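Acylphosphatase (Coxiella burnetii, PDB 3TRG) catalyses the hydrolysis of acyl phosphates, releasing a carboxylate and inorganic phosphate. Local coordinates at residues K9-S19 with D51-R60. Sequence-based numbering, arbitrary orientation. Where two conformers were deposited one is given.
Sequences KNETCIHVTVS and DVELVACGER. With EDO (1,2-ethanediol), chain C.
A disulfide runs directly across two neighbouring antiparallel strands: Cys13 SG and Cys57 SG, 2.0 Å apart with a chi3 of 110°, join a non-hydrogen-bonded pair whose CA atoms lie only 4.1 Å from each other. Each sulfur sits beside its own backbone N, anti to the carbonyl carbon, which turns the two toward one another. Backbone bonds in both directions flank the bridge, Thr12 pairing with Gly58 and Ile14 with Ala56, and the ladder continues to Val18 and Val52. On the disulfide's face, His15 NE2 donates to Glu53 OE2 at 2.6 Å, almost straight at 176°. The carboxylate stands perpendicular to the ring and accepts through its anti lone pair, while His15 ND1 donates to O1 of a 1,2-ethanediol, probably from the crystallisation liquor, at 2.7 Å; with both nitrogens donating in this crystal, the imidazole may be protonated. The reverse face is largely apolar: Val16 CB meets Leu54 CG at 3.7 Å, helix 60-69 packs against Ile14 and Ala56, and Val52 touches Asn46, a predicted active-site residue. Past the corner at Gly58, Arg60 NH1 reaches back to Lys9 O at 2.9 Å, in the carbonyl plane. Covalent, hydrogen-bonded and apolar links thus join two inner strands of the acylphosphatase sheet, the disulfide fixing their register at Cys13-Cys57.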
loop_
_atom_site.group_PDB
_atom_site.type_symbol
_atom_site.label_atom_id
_atom_site.label_comp_id
_atom_site.label_asym_id
_atom_site.label_seq_id
_atom_site.Cartn_x
_atom_site.Cartn_y
_atom_site.Cartn_z
ATOM N N LYS A 9 -12.048 1.144 -15.951
ATOM C CA LYS A 9 -12.569 -0.206 -15.801
ATOM C C LYS A 9 -11.611 -1.098 -15.013
ATOM O O LYS A 9 -12.023 -1.871 -14.145
ATOM C CB LYS A 9 -12.777 -0.797 -17.198
ATOM C CG LYS A 9 -13.515 -2.106 -17.243
ATOM C CD LYS A 9 -13.644 -2.614 -18.683
ATOM C CE LYS A 9 -14.379 -1.627 -19.580
ATOM N NZ LYS A 9 -14.606 -2.175 -20.960
ATOM N N ASN A 10 -10.327 -0.981 -15.332
ATOM C CA ASN A 10 -9.328 -1.931 -14.869
ATOM C C ASN A 10 -8.556 -1.489 -13.635
ATOM O O ASN A 10 -7.615 -2.161 -13.221
ATOM C CB ASN A 10 -8.343 -2.246 -16.002
ATOM C CG ASN A 10 -8.948 -3.130 -17.072
ATOM O OD1 ASN A 10 -9.785 -3.980 -16.783
ATOM N ND2 ASN A 10 -8.526 -2.931 -18.319
ATOM N N GLU A 11 -8.936 -0.362 -13.044
ATOM C CA GLU A 11 -8.216 0.111 -11.865
ATOM C C GLU A 11 -9.157 0.496 -10.732
ATOM O O GLU A 11 -10.308 0.879 -10.958
ATOM C CB GLU A 11 -7.293 1.280 -12.225
ATOM C CG GLU A 11 -6.285 0.919 -13.307
ATOM C CD GLU A 11 -5.452 2.096 -13.782
ATOM O OE1 GLU A 11 -5.586 3.206 -13.225
ATOM O OE2 GLU A 11 -4.664 1.903 -14.727
ATOM N N THR A 12 -8.661 0.380 -9.506
ATOM C CA THR A 12 -9.397 0.876 -8.356
ATOM C C THR A 12 -8.408 1.323 -7.289
ATOM O O THR A 12 -7.205 1.341 -7.526
ATOM C CB THR A 12 -10.359 -0.194 -7.791
ATOM O OG1 THR A 12 -11.254 0.412 -6.853
ATOM C CG2 THR A 12 -9.573 -1.320 -7.120
ATOM N N CYS A 13 -8.911 1.689 -6.119
ATOM C CA CYS A 13 -8.050 2.109 -5.023
ATOM C C CYS A 13 -8.440 1.382 -3.745
ATOM O O CYS A 13 -9.615 1.049 -3.543
ATOM C CB CYS A 13 -8.172 3.616 -4.781
ATOM S SG CYS A 13 -7.578 4.679 -6.104
ATOM N N ILE A 14 -7.454 1.146 -2.884
ATOM C CA ILE A 14 -7.713 0.598 -1.556
ATOM C C ILE A 14 -7.025 1.446 -0.487
ATOM O O ILE A 14 -6.054 2.155 -0.774
ATOM C CB ILE A 14 -7.248 -0.876 -1.422
ATOM C CG1 ILE A 14 -5.725 -0.982 -1.550
ATOM C CG2 ILE A 14 -7.965 -1.768 -2.442
ATOM C CD1 ILE A 14 -5.175 -2.347 -1.134
ATOM N N HIS A 15 -7.539 1.367 0.735
ATOM C CA HIS A 15 -6.920 1.981 1.899
ATOM C C HIS A 15 -6.537 0.854 2.853
ATOM O O HIS A 15 -7.301 -0.094 3.031
ATOM C CB HIS A 15 -7.904 2.944 2.564
ATOM C CG HIS A 15 -7.390 3.563 3.826
ATOM N ND1 HIS A 15 -7.776 3.129 5.076
ATOM C CD2 HIS A 15 -6.528 4.587 4.033
ATOM C CE1 HIS A 15 -7.174 3.860 5.999
ATOM N NE2 HIS A 15 -6.411 4.753 5.391
ATOM N N VAL A 16 -5.352 0.953 3.450
ATOM C CA VAL A 16 -4.823 -0.130 4.276
ATOM C C VAL A 16 -4.209 0.399 5.559
ATOM O O VAL A 16 -3.578 1.457 5.562
ATOM C CB VAL A 16 -3.711 -0.897 3.541
ATOM C CG1 VAL A 16 -3.431 -2.239 4.228
ATOM C CG2 VAL A 16 -4.073 -1.100 2.068
ATOM N N THR A 17 -4.403 -0.344 6.646
ATOM C CA THR A 17 -3.574 -0.183 7.837
ATOM C C THR A 17 -2.859 -1.497 8.132
ATOM O O THR A 17 -3.430 -2.581 7.983
ATOM C CB THR A 17 -4.363 0.284 9.073
ATOM O OG1 THR A 17 -5.472 -0.591 9.297
ATOM C CG2 THR A 17 -4.871 1.708 8.876
ATOM N N VAL A 18 -1.598 -1.387 8.533
ATOM C CA VAL A 18 -0.761 -2.547 8.801
ATOM C C VAL A 18 -0.223 -2.428 10.216
ATOM O O VAL A 18 0.427 -1.444 10.558
ATOM C CB VAL A 18 0.413 -2.630 7.810
ATOM C CG1 VAL A 18 1.270 -3.868 8.094
ATOM C CG2 VAL A 18 -0.104 -2.659 6.371
ATOM N N SER A 19 -0.503 -3.434 11.040
ATOM C CA SER A 19 -0.082 -3.406 12.434
ATOM C C SER A 19 1.035 -4.402 12.709
ATOM O O SER A 19 1.224 -5.364 11.962
ATOM C CB SER A 19 -1.267 -3.696 13.358
ATOM O OG SER A 19 -1.720 -5.032 13.204
ATOM N N ASP A 51 0.103 2.274 13.450
ATOM C CA ASP A 51 0.154 1.407 12.276
ATOM C C ASP A 51 0.800 2.090 11.088
ATOM O O ASP A 51 0.947 3.310 11.065
ATOM C CB ASP A 51 -1.266 1.013 11.854
ATOM C CG ASP A 51 -1.981 0.169 12.887
ATOM O OD1 ASP A 51 -1.310 -0.483 13.705
ATOM O OD2 ASP A 51 -3.229 0.153 12.861
ATOM N N VAL A 52 1.166 1.299 10.085
ATOM C CA VAL A 52 1.481 1.856 8.778
ATOM C C VAL A 52 0.156 2.086 8.057
ATOM O O VAL A 52 -0.764 1.276 8.171
ATOM C CB VAL A 52 2.396 0.914 7.969
ATOM C CG1 VAL A 52 2.405 1.285 6.493
ATOM C CG2 VAL A 52 3.806 0.943 8.538
ATOM N N GLU A 53 0.035 3.210 7.357
ATOM C CA GLU A 53 -1.189 3.513 6.630
ATOM C C GLU A 53 -0.851 3.815 5.179
ATOM O O GLU A 53 0.122 4.507 4.895
ATOM C CB GLU A 53 -1.924 4.705 7.254
ATOM C CG GLU A 53 -3.235 5.031 6.550
ATOM C CD GLU A 53 -3.834 6.358 6.980
ATOM O OE1 GLU A 53 -3.147 7.128 7.684
ATOM O OE2 GLU A 53 -4.994 6.626 6.600
ATOM N N LEU A 54 -1.646 3.293 4.251
ATOM C CA LEU A 54 -1.398 3.580 2.841
ATOM C C LEU A 54 -2.673 3.609 2.013
ATOM O O LEU A 54 -3.695 3.042 2.398
ATOM C CB LEU A 54 -0.417 2.566 2.228
ATOM C CG LEU A 54 -0.889 1.109 2.221
ATOM C CD1 LEU A 54 -0.659 0.499 0.848
ATOM C CD2 LEU A 54 -0.159 0.313 3.288
ATOM N N VAL A 55 -2.597 4.308 0.886
ATOM C CA VAL A 55 -3.580 4.200 -0.178
ATOM C C VAL A 55 -2.837 3.725 -1.421
ATOM O O VAL A 55 -1.752 4.226 -1.742
ATOM C CB VAL A 55 -4.257 5.553 -0.462
ATOM C CG1 VAL A 55 -5.017 5.508 -1.788
ATOM C CG2 VAL A 55 -5.198 5.928 0.689
ATOM N N ALA A 56 -3.400 2.735 -2.104
ATOM C CA ALA A 56 -2.786 2.207 -3.315
ATOM C C ALA A 56 -3.834 2.131 -4.414
ATOM O O ALA A 56 -4.938 1.633 -4.188
ATOM C CB ALA A 56 -2.186 0.841 -3.055
ATOM N N CYS A 57 -3.483 2.635 -5.596
ATOM C CA CYS A 57 -4.389 2.667 -6.736
ATOM C C CYS A 57 -3.709 2.058 -7.949
ATOM O O CYS A 57 -2.517 2.283 -8.185
ATOM C CB CYS A 57 -4.774 4.108 -7.080
ATOM S SG CYS A 57 -5.596 5.029 -5.766
ATOM N N GLY A 58 -4.478 1.302 -8.723
ATOM C CA GLY A 58 -3.989 0.739 -9.965
ATOM C C GLY A 58 -4.763 -0.516 -10.308
ATOM O O GLY A 58 -5.892 -0.707 -9.852
ATOM N N GLU A 59 -4.159 -1.379 -11.113
ATOM C CA GLU A 59 -4.824 -2.607 -11.526
ATOM C C GLU A 59 -5.032 -3.549 -10.343
ATOM O O GLU A 59 -4.222 -3.586 -9.418
ATOM C CB GLU A 59 -4.047 -3.263 -12.665
ATOM C CG GLU A 59 -4.078 -2.393 -13.914
ATOM C CD GLU A 59 -3.519 -3.070 -15.143
ATOM O OE1 GLU A 59 -2.785 -4.069 -14.999
ATOM O OE2 GLU A 59 -3.825 -2.599 -16.258
ATOM N N ARG A 60 -6.132 -4.297 -10.363
ATOM C CA ARG A 60 -6.519 -5.108 -9.207
ATOM C C ARG A 60 -5.567 -6.268 -8.911
ATOM O O ARG A 60 -5.333 -6.593 -7.746
ATOM C CB ARG A 60 -7.961 -5.600 -9.360
ATOM C CG ARG A 60 -8.975 -4.458 -9.337
ATOM C CD ARG A 60 -10.375 -4.946 -9.680
ATOM N NE ARG A 60 -11.351 -3.860 -9.720
ATOM C CZ ARG A 60 -11.572 -3.097 -10.787
ATOM N NH1 ARG A 60 -10.871 -3.295 -11.897
ATOM N NH2 ARG A 60 -12.483 -2.131 -10.746
HETATM C C1 EDO C . -9.272 -0.140 6.001
HETATM O O1 EDO C . -9.609 1.200 5.617
HETATM C C2 EDO C . -7.963 -0.123 6.778
HETATM O O2 EDO C . -8.137 0.566 8.018
HETATM O O HOH W 1 -13.834 0.117 -12.119
HETATM O O HOH W 2 -8.023 -4.588 -12.465
HETATM O O HOH W 3 -4.990 -0.018 -16.579
#